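Local coordinates for protein serine repeat antigen 5 (Plasmodium falciparum, PDB 6X42) that adopts a papain-type cysteine protease fold and, as the pseudo-zymogen form of a malaria parasite antigen, is probably deficient in ordinary protease activity, at residues K177-E182 against G187-Y192; K26-R31 against K237-V242; G48-S53 against V123-Q128; L79-C84 against M100-I105. All blocks are in the same frame, centred on the assembly; numbering follows the deposited sequence.

Interaction 1: K177-E182 against G187-Y192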
loop_
_atom_site.group_PDB
_atom_site.type_symbol
_atom_site.label_atom_id
_atom_site.label_comp_id
_atom_site.label_asym_id
_atom_site.label_seq_id
_atom_site.Cartn_x
_atom_site.Cartn_y
_atom_site.Cartn_z
ATOM N N LYS A 177 -10.061 7.413 -11.495
ATOM C CA LYS A 177 -9.434 8.732 -11.507
ATOM C C LYS A 177 -8.900 9.117 -10.136
ATOM O O LYS A 177 -7.803 9.679 -10.032
ATOM C CB LYS A 177 -10.429 9.781 -12.013
ATOM C CG LYS A 177 -9.839 11.168 -12.182
ATOM N N ILE A 178 -9.645 8.798 -9.070
ATOM C CA ILE A 178 -9.174 9.066 -7.712
ATOM C C ILE A 178 -7.849 8.354 -7.467
ATOM O O ILE A 178 -6.883 8.952 -6.985
ATOM C CB ILE A 178 -10.245 8.642 -6.691
ATOM C CG1 ILE A 178 -11.438 9.597 -6.757
ATOM C CG2 ILE A 178 -9.673 8.616 -5.296
ATOM C CD1 ILE A 178 -12.648 9.075 -6.023
ATOM N N ILE A 179 -7.790 7.062 -7.795
ATOM C CA ILE A 179 -6.584 6.285 -7.543
ATOM C C ILE A 179 -5.416 6.822 -8.366
ATOM O O ILE A 179 -4.305 6.997 -7.850
ATOM C CB ILE A 179 -6.846 4.791 -7.801
ATOM C CG1 ILE A 179 -7.870 4.256 -6.789
ATOM C CG2 ILE A 179 -5.538 4.014 -7.782
ATOM C CD1 ILE A 179 -8.471 2.948 -7.172
ATOM N N LYS A 180 -5.644 7.105 -9.658
ATOM C CA LYS A 180 -4.554 7.611 -10.482
ATOM C C LYS A 180 -3.980 8.901 -9.901
ATOM O O LYS A 180 -2.756 9.077 -9.827
ATOM C CB LYS A 180 -5.017 7.850 -11.920
ATOM C CG LYS A 180 -5.276 6.600 -12.741
ATOM C CD LYS A 180 -5.620 6.973 -14.173
ATOM C CE LYS A 180 -5.625 5.777 -15.108
ATOM N NZ LYS A 180 -5.821 6.217 -16.535
ATOM N N THR A 181 -4.857 9.826 -9.491
ATOM C CA THR A 181 -4.397 11.085 -8.909
ATOM C C THR A 181 -3.530 10.863 -7.672
ATOM O O THR A 181 -2.485 11.509 -7.508
ATOM C CB THR A 181 -5.599 11.957 -8.561
ATOM O OG1 THR A 181 -6.323 12.247 -9.765
ATOM C CG2 THR A 181 -5.145 13.274 -7.941
ATOM N N GLU A 182 -3.940 9.942 -6.795
ATOM C CA GLU A 182 -3.181 9.679 -5.574
ATOM C C GLU A 182 -1.863 8.973 -5.870
ATOM O O GLU A 182 -0.846 9.256 -5.229
ATOM C CB GLU A 182 -4.032 8.894 -4.587
ATOM C CG GLU A 182 -5.296 9.620 -4.159
ATOM C CD GLU A 182 -5.031 10.899 -3.406
ATOM O OE1 GLU A 182 -3.937 11.045 -2.823
ATOM O OE2 GLU A 182 -5.932 11.756 -3.393
ATOM N N GLY A 187 2.635 8.689 -4.717
ATOM C CA GLY A 187 3.477 7.582 -5.112
ATOM C C GLY A 187 2.809 6.231 -5.033
ATOM O O GLY A 187 3.347 5.253 -5.585
ATOM N N SER A 188 1.657 6.140 -4.382
ATOM C CA SER A 188 0.984 4.867 -4.171
ATOM C C SER A 188 -0.353 5.149 -3.495
ATOM O O SER A 188 -0.576 6.237 -2.950
ATOM C CB SER A 188 1.788 3.944 -3.254
ATOM O OG SER A 188 1.934 4.510 -1.944
ATOM N N VAL A 189 -1.206 4.123 -3.477
ATOM C CA VAL A 189 -2.263 4.008 -2.483
ATOM C C VAL A 189 -2.141 2.636 -1.832
ATOM O O VAL A 189 -1.500 1.725 -2.363
ATOM C CB VAL A 189 -3.682 4.204 -3.061
ATOM C CG1 VAL A 189 -3.823 5.560 -3.712
ATOM C CG2 VAL A 189 -4.049 3.068 -4.027
ATOM N N ILE A 190 -2.765 2.491 -0.665
ATOM C CA ILE A 190 -3.005 1.190 -0.062
ATOM C C ILE A 190 -4.248 0.617 -0.724
ATOM O O ILE A 190 -5.226 1.347 -0.925
ATOM C CB ILE A 190 -3.208 1.346 1.454
ATOM C CG1 ILE A 190 -2.024 2.048 2.121
ATOM C CG2 ILE A 190 -3.492 -0.025 2.075
ATOM C CD1 ILE A 190 -2.377 2.612 3.502
ATOM N N ALA A 191 -4.223 -0.664 -1.079
ATOM C CA ALA A 191 -5.403 -1.311 -1.644
ATOM C C ALA A 191 -5.668 -2.612 -0.915
ATOM O O ALA A 191 -4.723 -3.311 -0.522
ATOM C CB ALA A 191 -5.251 -1.590 -3.150
ATOM N N TYR A 192 -6.930 -2.976 -0.770
ATOM C CA TYR A 192 -7.326 -4.244 -0.125
ATOM C C TYR A 192 -7.831 -5.203 -1.185
ATOM O O TYR A 192 -8.559 -4.775 -2.023
ATOM C CB TYR A 192 -8.360 -4.062 0.987
ATOM C CG TYR A 192 -7.698 -4.115 2.337
ATOM C CD1 TYR A 192 -7.319 -2.958 2.989
ATOM C CD2 TYR A 192 -7.347 -5.325 2.908
ATOM C CE1 TYR A 192 -6.661 -3.003 4.204
ATOM C CE2 TYR A 192 -6.684 -5.389 4.120
ATOM C CZ TYR A 192 -6.346 -4.222 4.775
ATOM O OH TYR A 192 -5.692 -4.268 5.970
#

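Interaction 2: K26-R31 against K237-V242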
loop_
_atom_site.group_PDB
_atom_site.type_symbol
_atom_site.label_atom_id
_atom_site.label_comp_id
_atom_site.label_asym_id
_atom_site.label_seq_id
_atom_site.Cartn_x
_atom_site.Cartn_y
_atom_site.Cartn_z
ATOM N N LYS A 26 -1.278 10.895 -16.551
ATOM C CA LYS A 26 -2.645 10.411 -16.381
ATOM C C LYS A 26 -2.935 9.134 -17.165
ATOM O O LYS A 26 -3.881 8.418 -16.825
ATOM C CB LYS A 26 -3.659 11.496 -16.763
ATOM C CG LYS A 26 -4.038 12.408 -15.610
ATOM N N GLU A 27 -2.163 8.831 -18.206
ATOM C CA GLU A 27 -2.421 7.637 -19.005
ATOM C C GLU A 27 -1.504 6.472 -18.664
ATOM O O GLU A 27 -1.939 5.316 -18.721
ATOM C CB GLU A 27 -2.281 7.969 -20.494
ATOM C CG GLU A 27 -3.473 8.739 -21.079
ATOM C CD GLU A 27 -4.830 8.156 -20.684
ATOM O OE1 GLU A 27 -5.089 6.963 -20.980
ATOM O OE2 GLU A 27 -5.629 8.898 -20.067
ATOM N N TYR A 28 -0.270 6.746 -18.258
ATOM C CA TYR A 28 0.701 5.703 -17.963
ATOM C C TYR A 28 1.538 6.129 -16.771
ATOM O O TYR A 28 2.032 7.260 -16.722
ATOM C CB TYR A 28 1.607 5.496 -19.182
ATOM C CG TYR A 28 2.733 4.521 -18.976
ATOM C CD1 TYR A 28 2.525 3.149 -19.136
ATOM C CD2 TYR A 28 4.015 4.958 -18.633
ATOM C CE1 TYR A 28 3.560 2.243 -18.965
ATOM C CE2 TYR A 28 5.054 4.049 -18.450
ATOM C CZ TYR A 28 4.816 2.696 -18.617
ATOM O OH TYR A 28 5.838 1.785 -18.453
ATOM N N CYS A 29 1.722 5.220 -15.824
ATOM C CA CYS A 29 2.578 5.489 -14.673
ATOM C C CYS A 29 3.291 4.202 -14.295
ATOM O O CYS A 29 2.662 3.247 -13.838
ATOM C CB CYS A 29 1.753 6.024 -13.500
ATOM S SG CYS A 29 2.743 6.387 -12.020
ATOM N N ASN A 30 4.607 4.184 -14.486
ATOM C CA ASN A 30 5.441 3.063 -14.061
ATOM C C ASN A 30 6.798 3.655 -13.677
ATOM O O ASN A 30 7.708 3.775 -14.504
ATOM C CB ASN A 30 5.558 2.006 -15.144
ATOM C CG ASN A 30 6.301 0.774 -14.669
ATOM O OD1 ASN A 30 7.023 0.821 -13.688
ATOM N ND2 ASN A 30 6.112 -0.331 -15.353
ATOM N N ARG A 31 6.912 4.035 -12.403
ATOM C CA ARG A 31 8.151 4.622 -11.923
ATOM C C ARG A 31 9.261 3.595 -11.817
ATOM O O ARG A 31 10.433 3.979 -11.730
ATOM C CB ARG A 31 7.911 5.282 -10.572
ATOM C CG ARG A 31 7.008 6.501 -10.670
ATOM C CD ARG A 31 6.906 7.184 -9.343
ATOM N NE ARG A 31 6.275 8.496 -9.454
ATOM C CZ ARG A 31 5.037 8.795 -9.053
ATOM N NH1 ARG A 31 4.239 7.884 -8.517
ATOM N NH2 ARG A 31 4.589 10.030 -9.206
ATOM N N LYS A 237 -7.967 -2.060 -23.007
ATOM C CA LYS A 237 -8.240 -2.140 -21.579
ATOM C C LYS A 237 -7.142 -1.383 -20.832
ATOM O O LYS A 237 -6.219 -0.838 -21.445
ATOM C CB LYS A 237 -8.266 -3.615 -21.140
ATOM C CG LYS A 237 -9.397 -4.448 -21.729
ATOM C CD LYS A 237 -10.736 -4.070 -21.152
ATOM C CE LYS A 237 -11.841 -4.997 -21.646
ATOM N NZ LYS A 237 -13.127 -4.751 -20.942
ATOM N N SER A 238 -7.214 -1.390 -19.497
ATOM C CA SER A 238 -6.209 -0.757 -18.649
ATOM C C SER A 238 -5.898 -1.674 -17.477
ATOM O O SER A 238 -6.710 -2.519 -17.099
ATOM C CB SER A 238 -6.694 0.601 -18.106
ATOM O OG SER A 238 -7.072 1.473 -19.160
ATOM N N TYR A 239 -4.718 -1.487 -16.896
ATOM C CA TYR A 239 -4.286 -2.292 -15.762
ATOM C C TYR A 239 -3.754 -1.412 -14.636
ATOM O O TYR A 239 -3.232 -0.318 -14.871
ATOM C CB TYR A 239 -3.186 -3.297 -16.181
ATOM C CG TYR A 239 -1.936 -2.674 -16.750
ATOM C CD1 TYR A 239 -0.910 -2.241 -15.932
ATOM C CD2 TYR A 239 -1.777 -2.496 -18.127
ATOM C CE1 TYR A 239 0.225 -1.661 -16.458
ATOM C CE2 TYR A 239 -0.637 -1.910 -18.649
ATOM C CZ TYR A 239 0.357 -1.489 -17.808
ATOM O OH TYR A 239 1.495 -0.881 -18.299
ATOM N N TRP A 240 -3.859 -1.928 -13.405
ATOM C CA TRP A 240 -3.092 -1.460 -12.264
ATOM C C TRP A 240 -1.798 -2.255 -12.170
ATOM O O TRP A 240 -1.786 -3.461 -12.439
ATOM C CB TRP A 240 -3.852 -1.701 -10.948
ATOM C CG TRP A 240 -5.160 -0.994 -10.811
ATOM C CD1 TRP A 240 -6.359 -1.571 -10.576
ATOM C CD2 TRP A 240 -5.402 0.425 -10.888
ATOM N NE1 TRP A 240 -7.347 -0.613 -10.495
ATOM C CE2 TRP A 240 -6.777 0.621 -10.680
ATOM C CE3 TRP A 240 -4.585 1.542 -11.096
ATOM C CZ2 TRP A 240 -7.357 1.874 -10.713
ATOM C CZ3 TRP A 240 -5.163 2.786 -11.128
ATOM C CH2 TRP A 240 -6.537 2.938 -10.934
ATOM N N ILE A 241 -0.727 -1.595 -11.731
ATOM C CA ILE A 241 0.493 -2.250 -11.267
ATOM C C ILE A 241 0.394 -2.306 -9.747
ATOM O O ILE A 241 0.200 -1.275 -9.086
ATOM C CB ILE A 241 1.762 -1.501 -11.710
ATOM C CG1 ILE A 241 1.785 -1.295 -13.225
ATOM C CG2 ILE A 241 2.984 -2.261 -11.228
ATOM C CD1 ILE A 241 2.968 -0.475 -13.698
ATOM N N VAL A 242 0.500 -3.514 -9.204
ATOM C CA VAL A 242 0.276 -3.787 -7.787
ATOM C C VAL A 242 1.538 -4.391 -7.182
ATOM O O VAL A 242 2.104 -5.353 -7.714
ATOM C CB VAL A 242 -0.929 -4.728 -7.584
ATOM C CG1 VAL A 242 -1.189 -4.983 -6.096
ATOM C CG2 VAL A 242 -2.167 -4.163 -8.250
HETATM O O HOH W 1 4.137 -1.033 -17.501
#

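Interaction 3: G48-S53 against V123-Q128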
loop_
_atom_site.group_PDB
_atom_site.type_symbol
_atom_site.label_atom_id
_atom_site.label_comp_id
_atom_site.label_asym_id
_atom_site.label_seq_id
_atom_site.Cartn_x
_atom_site.Cartn_y
_atom_site.Cartn_z
ATOM N N GLY A 48 6.706 -13.119 5.152
ATOM C CA GLY A 48 6.787 -14.449 5.725
ATOM C C GLY A 48 5.414 -14.967 6.108
ATOM O O GLY A 48 4.389 -14.575 5.546
ATOM N N ASN A 49 5.389 -15.830 7.113
ATOM C CA ASN A 49 4.169 -16.557 7.453
ATOM C C ASN A 49 3.420 -15.947 8.642
ATOM O O ASN A 49 2.960 -16.653 9.540
ATOM C CB ASN A 49 4.494 -18.030 7.669
ATOM C CG ASN A 49 4.978 -18.715 6.389
ATOM O OD1 ASN A 49 4.710 -18.249 5.280
ATOM N ND2 ASN A 49 5.698 -19.823 6.535
ATOM N N CYS A 50 3.275 -14.621 8.636
ATOM C CA CYS A 50 2.389 -13.894 9.529
ATOM C C CYS A 50 1.506 -12.987 8.682
ATOM O O CYS A 50 1.860 -12.634 7.552
ATOM C CB CYS A 50 3.139 -13.022 10.547
ATOM S SG CYS A 50 4.066 -13.940 11.791
ATOM N N ASP A 51 0.356 -12.613 9.241
ATOM C CA ASP A 51 -0.631 -11.774 8.540
ATOM C C ASP A 51 -0.360 -10.298 8.812
ATOM O O ASP A 51 -1.122 -9.601 9.481
ATOM C CB ASP A 51 -2.036 -12.156 8.958
ATOM C CG ASP A 51 -3.109 -11.425 8.173
ATOM O OD1 ASP A 51 -2.790 -10.775 7.156
ATOM O OD2 ASP A 51 -4.292 -11.534 8.567
ATOM N N THR A 52 0.764 -9.835 8.253
ATOM C CA THR A 52 1.267 -8.498 8.536
ATOM C C THR A 52 1.237 -7.585 7.313
ATOM O O THR A 52 1.844 -6.508 7.337
ATOM C CB THR A 52 2.675 -8.571 9.135
ATOM O OG1 THR A 52 3.439 -9.432 8.300
ATOM C CG2 THR A 52 2.654 -9.079 10.585
ATOM N N SER A 53 0.498 -7.955 6.263
ATOM C CA SER A 53 0.440 -7.095 5.083
ATOM C C SER A 53 -0.086 -5.703 5.407
ATOM O O SER A 53 0.292 -4.733 4.738
ATOM C CB SER A 53 -0.402 -7.717 3.971
ATOM O OG SER A 53 -1.792 -7.729 4.294
ATOM N N VAL A 123 9.327 -14.521 12.560
ATOM C CA VAL A 123 9.279 -15.276 13.809
ATOM C C VAL A 123 9.313 -14.382 15.046
ATOM O O VAL A 123 9.029 -14.847 16.160
ATOM C CB VAL A 123 10.386 -16.350 13.925
ATOM C CG1 VAL A 123 10.414 -17.260 12.732
ATOM C CG2 VAL A 123 11.761 -15.720 14.179
ATOM N N LYS A 124 9.676 -13.107 14.873
ATOM C CA LYS A 124 9.725 -12.132 15.952
ATOM C C LYS A 124 8.440 -11.316 16.070
ATOM O O LYS A 124 8.341 -10.478 16.971
ATOM C CB LYS A 124 10.907 -11.186 15.741
ATOM C CG LYS A 124 12.227 -11.888 15.762
ATOM C CD LYS A 124 13.337 -10.869 15.734
ATOM C CE LYS A 124 14.714 -11.470 15.719
ATOM N NZ LYS A 124 15.706 -10.367 15.960
ATOM N N VAL A 125 7.476 -11.506 15.177
ATOM C CA VAL A 125 6.215 -10.777 15.245
ATOM C C VAL A 125 5.473 -11.246 16.489
ATOM O O VAL A 125 5.119 -12.425 16.599
ATOM C CB VAL A 125 5.407 -11.003 13.962
ATOM C CG1 VAL A 125 3.998 -10.446 14.121
ATOM C CG2 VAL A 125 6.122 -10.354 12.798
ATOM N N GLY A 126 5.255 -10.328 17.433
ATOM C CA GLY A 126 4.679 -10.626 18.727
ATOM C C GLY A 126 5.637 -10.494 19.885
ATOM O O GLY A 126 5.194 -10.597 21.034
ATOM N N GLU A 127 6.934 -10.307 19.648
ATOM C CA GLU A 127 7.875 -10.178 20.758
ATOM C C GLU A 127 7.724 -8.798 21.411
ATOM O O GLU A 127 7.036 -7.912 20.911
ATOM C CB GLU A 127 9.317 -10.455 20.310
ATOM C CG GLU A 127 10.028 -9.318 19.633
ATOM C CD GLU A 127 11.495 -9.549 19.379
ATOM O OE1 GLU A 127 11.991 -10.682 19.575
ATOM O OE2 GLU A 127 12.164 -8.569 19.010
ATOM N N GLN A 128 8.370 -8.627 22.557
ATOM C CA GLN A 128 8.249 -7.374 23.290
ATOM C C GLN A 128 8.729 -6.200 22.444
ATOM O O GLN A 128 9.712 -6.295 21.711
ATOM C CB GLN A 128 9.079 -7.467 24.571
ATOM C CG GLN A 128 9.090 -6.200 25.386
ATOM C CD GLN A 128 10.176 -6.208 26.423
ATOM O OE1 GLN A 128 10.192 -7.076 27.291
ATOM N NE2 GLN A 128 11.086 -5.230 26.355
#

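Interaction 4: L79-C84 against M100-I105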
loop_
_atom_site.group_PDB
_atom_site.type_symbol
_atom_site.label_atom_id
_atom_site.label_comp_id
_atom_site.label_asym_id
_atom_site.label_seq_id
_atom_site.Cartn_x
_atom_site.Cartn_y
_atom_site.Cartn_z
ATOM N N LEU A 79 8.553 -4.445 11.860
ATOM C CA LEU A 79 8.535 -5.195 13.117
ATOM C C LEU A 79 8.243 -4.290 14.310
ATOM O O LEU A 79 7.542 -4.692 15.247
ATOM C CB LEU A 79 9.857 -5.935 13.291
ATOM C CG LEU A 79 9.877 -7.025 14.366
ATOM C CD1 LEU A 79 8.915 -8.153 14.009
ATOM C CD2 LEU A 79 11.300 -7.563 14.561
ATOM N N TYR A 80 8.741 -3.050 14.283
ATOM C CA TYR A 80 8.428 -2.121 15.361
ATOM C C TYR A 80 6.930 -1.865 15.437
ATOM O O TYR A 80 6.336 -1.871 16.524
ATOM C CB TYR A 80 9.191 -0.810 15.179
ATOM C CG TYR A 80 9.128 0.079 16.404
ATOM C CD1 TYR A 80 10.015 -0.077 17.452
ATOM C CD2 TYR A 80 8.141 1.047 16.526
ATOM C CE1 TYR A 80 9.942 0.722 18.586
ATOM C CE2 TYR A 80 8.065 1.855 17.650
ATOM C CZ TYR A 80 8.958 1.683 18.681
ATOM O OH TYR A 80 8.882 2.478 19.815
ATOM N N VAL A 81 6.301 -1.633 14.282
ATOM C CA VAL A 81 4.867 -1.386 14.240
ATOM C C VAL A 81 4.091 -2.617 14.682
ATOM O O VAL A 81 3.058 -2.507 15.350
ATOM C CB VAL A 81 4.447 -0.883 12.848
ATOM C CG1 VAL A 81 2.946 -0.678 12.776
ATOM C CG2 VAL A 81 5.220 0.387 12.506
ATOM N N ALA A 82 4.559 -3.811 14.316
ATOM C CA ALA A 82 3.866 -5.019 14.742
ATOM C C ALA A 82 3.878 -5.168 16.253
ATOM O O ALA A 82 2.906 -5.638 16.843
ATOM C CB ALA A 82 4.548 -6.246 14.141
ATOM N N ASN A 83 4.981 -4.807 16.893
ATOM C CA ASN A 83 5.219 -5.215 18.269
ATOM C C ASN A 83 4.925 -4.138 19.294
ATOM O O ASN A 83 4.869 -4.452 20.481
ATOM C CB ASN A 83 6.661 -5.704 18.416
ATOM C CG ASN A 83 6.886 -6.999 17.670
ATOM O OD1 ASN A 83 5.923 -7.672 17.272
ATOM N ND2 ASN A 83 8.145 -7.382 17.495
ATOM N N CYS A 84 4.743 -2.898 18.876
ATOM C CA CYS A 84 4.594 -1.764 19.783
ATOM C C CYS A 84 3.165 -1.247 19.666
ATOM O O CYS A 84 2.786 -0.673 18.639
ATOM C CB CYS A 84 5.618 -0.690 19.435
ATOM S SG CYS A 84 7.300 -1.333 19.546
ATOM N N MET A 100 -6.103 1.877 9.614
ATOM C CA MET A 100 -6.549 2.708 10.727
ATOM C C MET A 100 -5.716 2.439 11.970
ATOM O O MET A 100 -5.308 3.378 12.668
ATOM C CB MET A 100 -8.040 2.442 10.964
ATOM C CG MET A 100 -8.928 2.552 9.686
ATOM S SD MET A 100 -9.034 1.147 8.496
ATOM C CE MET A 100 -9.250 2.040 6.964
ATOM N N GLU A 101 -5.477 1.166 12.290
ATOM C CA GLU A 101 -4.687 0.907 13.487
ATOM C C GLU A 101 -3.235 1.330 13.281
ATOM O O GLU A 101 -2.573 1.791 14.217
ATOM C CB GLU A 101 -4.758 -0.547 13.962
ATOM C CG GLU A 101 -3.978 -0.662 15.297
ATOM C CD GLU A 101 -3.882 -2.044 15.946
ATOM O OE1 GLU A 101 -4.323 -3.062 15.375
ATOM O OE2 GLU A 101 -3.349 -2.104 17.075
ATOM N N PHE A 102 -2.718 1.167 12.065
ATOM C CA PHE A 102 -1.366 1.623 11.764
ATOM C C PHE A 102 -1.185 3.087 12.147
ATOM O O PHE A 102 -0.206 3.458 12.813
ATOM C CB PHE A 102 -1.079 1.369 10.285
ATOM C CG PHE A 102 0.287 1.767 9.853
ATOM C CD1 PHE A 102 1.326 0.829 9.814
ATOM C CD2 PHE A 102 0.542 3.053 9.412
ATOM C CE1 PHE A 102 2.589 1.194 9.404
ATOM C CE2 PHE A 102 1.802 3.416 8.991
ATOM C CZ PHE A 102 2.834 2.485 8.985
ATOM N N LEU A 103 -2.126 3.939 11.751
ATOM C CA LEU A 103 -1.997 5.343 12.114
ATOM C C LEU A 103 -2.081 5.551 13.625
ATOM O O LEU A 103 -1.405 6.423 14.177
ATOM C CB LEU A 103 -3.071 6.166 11.419
ATOM C CG LEU A 103 -2.904 6.328 9.917
ATOM C CD1 LEU A 103 -4.056 7.169 9.408
ATOM C CD2 LEU A 103 -1.597 6.978 9.536
ATOM N N GLN A 104 -2.925 4.783 14.311
ATOM C CA GLN A 104 -3.037 4.932 15.758
ATOM C C GLN A 104 -1.722 4.620 16.451
ATOM O O GLN A 104 -1.369 5.264 17.443
ATOM C CB GLN A 104 -4.128 4.005 16.278
ATOM C CG GLN A 104 -4.558 4.351 17.689
ATOM C CD GLN A 104 -5.244 5.726 17.765
ATOM O OE1 GLN A 104 -6.095 6.056 16.935
ATOM N NE2 GLN A 104 -4.859 6.529 18.745
ATOM N N ILE A 105 -0.989 3.627 15.953
ATOM C CA ILE A 105 0.301 3.285 16.538
ATOM C C ILE A 105 1.287 4.429 16.365
ATOM O O ILE A 105 2.011 4.788 17.307
ATOM C CB ILE A 105 0.810 1.971 15.916
ATOM C CG1 ILE A 105 -0.073 0.818 16.394
ATOM C CG2 ILE A 105 2.283 1.744 16.248
ATOM C CD1 ILE A 105 -0.024 -0.370 15.512
#

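Interaction 1: K177-E182 against G187-Y192
Glu182, near the end of helix 172-186, stands beside Ser188 with their CA atoms 6.5 Å apart; the strand then leads away from the helix, and residues 190-192 do not touch 177-182. Gly187 makes the change of direction. It is the first residue to leave helical angles, and its phi of 93° is positive.

Val189 carries the contact from the strand side, with one methyl for each of two helix residues. CG1 lies anti to the carbonyl carbon (chi1 -59°) and meets the CB of Glu182 at 3.5 Å. CG2 reaches the neighbouring turn, where it lies 4.1 Å from the CG2 of Ile179. The Ile179 and Val189 side chains cross at about a right angle; one methyl of each makes the contact.

Of the Glu182 side chain it is CB that touches Val189. The chain bends at chi2 (-64°) and leads the carboxylate away, where OE1 forms a salt bridge with Lys186. The charge is thus kept off the apolar patch. Ser188 turns from the helix too. Its OG is hydrogen-bonded to Thr64 and His61 of helix 53-68.

Ile179 also rests on Val274 and Ile223, and strand 189-193 pairs with the two strands that carry these residues. The arrangement is a tight helix-to-strand connection in which the helix folds back onto the sheet it leads into, here in the beta-rich domain of a papain-type fold.

Interaction 2: K26-R31 against K237-V242
Ile241 drives its terminal methyl into the side of the 26-31 loop, and this is the close part of the contact. CD1 lies 3.6 Å from the ND2 of Asn30. It is also 3.7 Å from the backbone O of Cys29. The Asn30 and Ile241 side chains cross at about a right angle, with CD1 against the amide end of Asn30. Ile241 CG1 in turn lies in plane at the edge of the Tyr239 ring.

The loop is fastened on its own account. Cys29 forms a disulfide with Cys24 and a backbone hydrogen bond with Tyr226. Strand 219-230 therefore holds the loop beside strand 236-243, its antiparallel partner in the sheet of the papain-type fold. Next along strand 236-243, Trp240 packs on Val176, Ile179 and Lys180 of helix 172-186, whose Val183 also touches Cys29.

Toward Tyr28 the fit is looser and water takes part. The OH of Tyr239 comes to the edge of the Tyr28 ring, 3.8 Å from CE1. One water joins the polar groups here. It accepts from Asn30 ND2 at 3.0 Å and is hydrogen-bonded to Tyr239 OH at 2.8 Å. Its bond to Tyr28 OH is weak, at 3.4 Å. Farther along, Glu27, Lys237 and Ser238 help to line the pocket that holds the triiodinated ligand.

Interaction 3: G48-S53 against V123-Q128
Val125 meets Cys50 and Thr52 chiefly through CB and CG1. CB, the branch point, lies 3.9 Å from the SG of Cys50. This sulfur is already tied to Cys93 in a disulfide, so the valine packs on a covalent cross-link. From CB the side chain forks. CG1 extends anti to the backbone N (chi1 170°) and ends 4.0 Å from the CG2 of Thr52. These two side chains approach tip to tip, methyl against methyl. Val125 CG2 stands back, 4.3 Å from both Cys50 SG and Thr52 CG2.

The position of Val125 is set by a type II beta turn from Lys124 to Glu127. Glu127 N bonds to Lys124 O at 3.0 Å to close it, and Gly126 takes the positive phi (111°) that the third place of such a turn needs. Asn83 braces the turn from outside, bonding to Gly126 N and Lys124 O.

The partner loop leads into the long central helix of the papain-type fold. Thr52 is at the N-cap position of helix 53-68. Ser53 follows, probably at the place where active members of the family carry their nucleophilic cysteine. Just upstream, Asp51 is the centre of an inverse gamma turn, with a weak bond from Thr52 N to Cys50 O.

Thr52 splits its two branches between different neighbours. Its methyl goes to the valine. With chi1 at 49°, OG1 is tucked over the backbone and hydrogen-bonds to Tyr120 OH. Leu79 of helix 78-83 and Tyr120 also touch Val125.

Interaction 4: L79-C84 against M100-I105
Val81 and Ile105 face each other where helix 78-83 packs on helix 99-109, in the mainly helical domain of the papain-type fold. Their CA atoms are 6.9 Å apart.

The apolar contacts centre on Val81. Its CG1, anti to the backbone N (chi1 178°), points across the interface and touches two residues. It lies 3.7 Å from the CD1 of Phe102 and 4.0 Å from the CD1 of Ile105. The Val81 and Phe102 side chains cross at about a right angle, and CD1 and CE1 are the ring atoms nearest the valine methyls. Helix 53-68 adds to this apolar layer, with Ile55 against Val81, and with Ser58 and Leu62 against Phe102.

A second group of contacts sets methyls against backbone oxygens. Ile105 CD1 is 3.8 Å from the O of Val81, and its CG2 is 3.4 Å from the O of Cys84, the residue at which the chain leaves the helix. Ile105 thus packs along the last turn of helix 78-83 with both its ends.

Charged and covalent links tie both helices to other parts of the chain. Glu101 forms a salt bridge with Arg92, whose NE bonds to the O of Ala82. Cys84 is joined to Cys129 by a disulfide, and its SG sits 3.4 Å above the plane of the Tyr80 ring, over the ring centre.

In the fold
All four contacts are largely buried, but at different depths. Interaction 1 is nearest the middle of the chain, about 9 Å from its centre, against 15 to 18 Å for the centres of the others. Interactions 1 and 2 share one sheet and touch: Ile179 packs on Trp240, and Lys180 NZ probably bonds to Lys26 O. Interactions 3 and 4 lie across the chain's centre from interaction 2, joined through Asn83 to the turn at 124-127. Interactions 1, 3 and 4 are mostly apolar, 3 adding a disulfide sulfur between two loops; interaction 2 adds a bridging water near a ligand pocket. Disulfides anchor interactions 2, 3 and 4, whereas interaction 1 holds none.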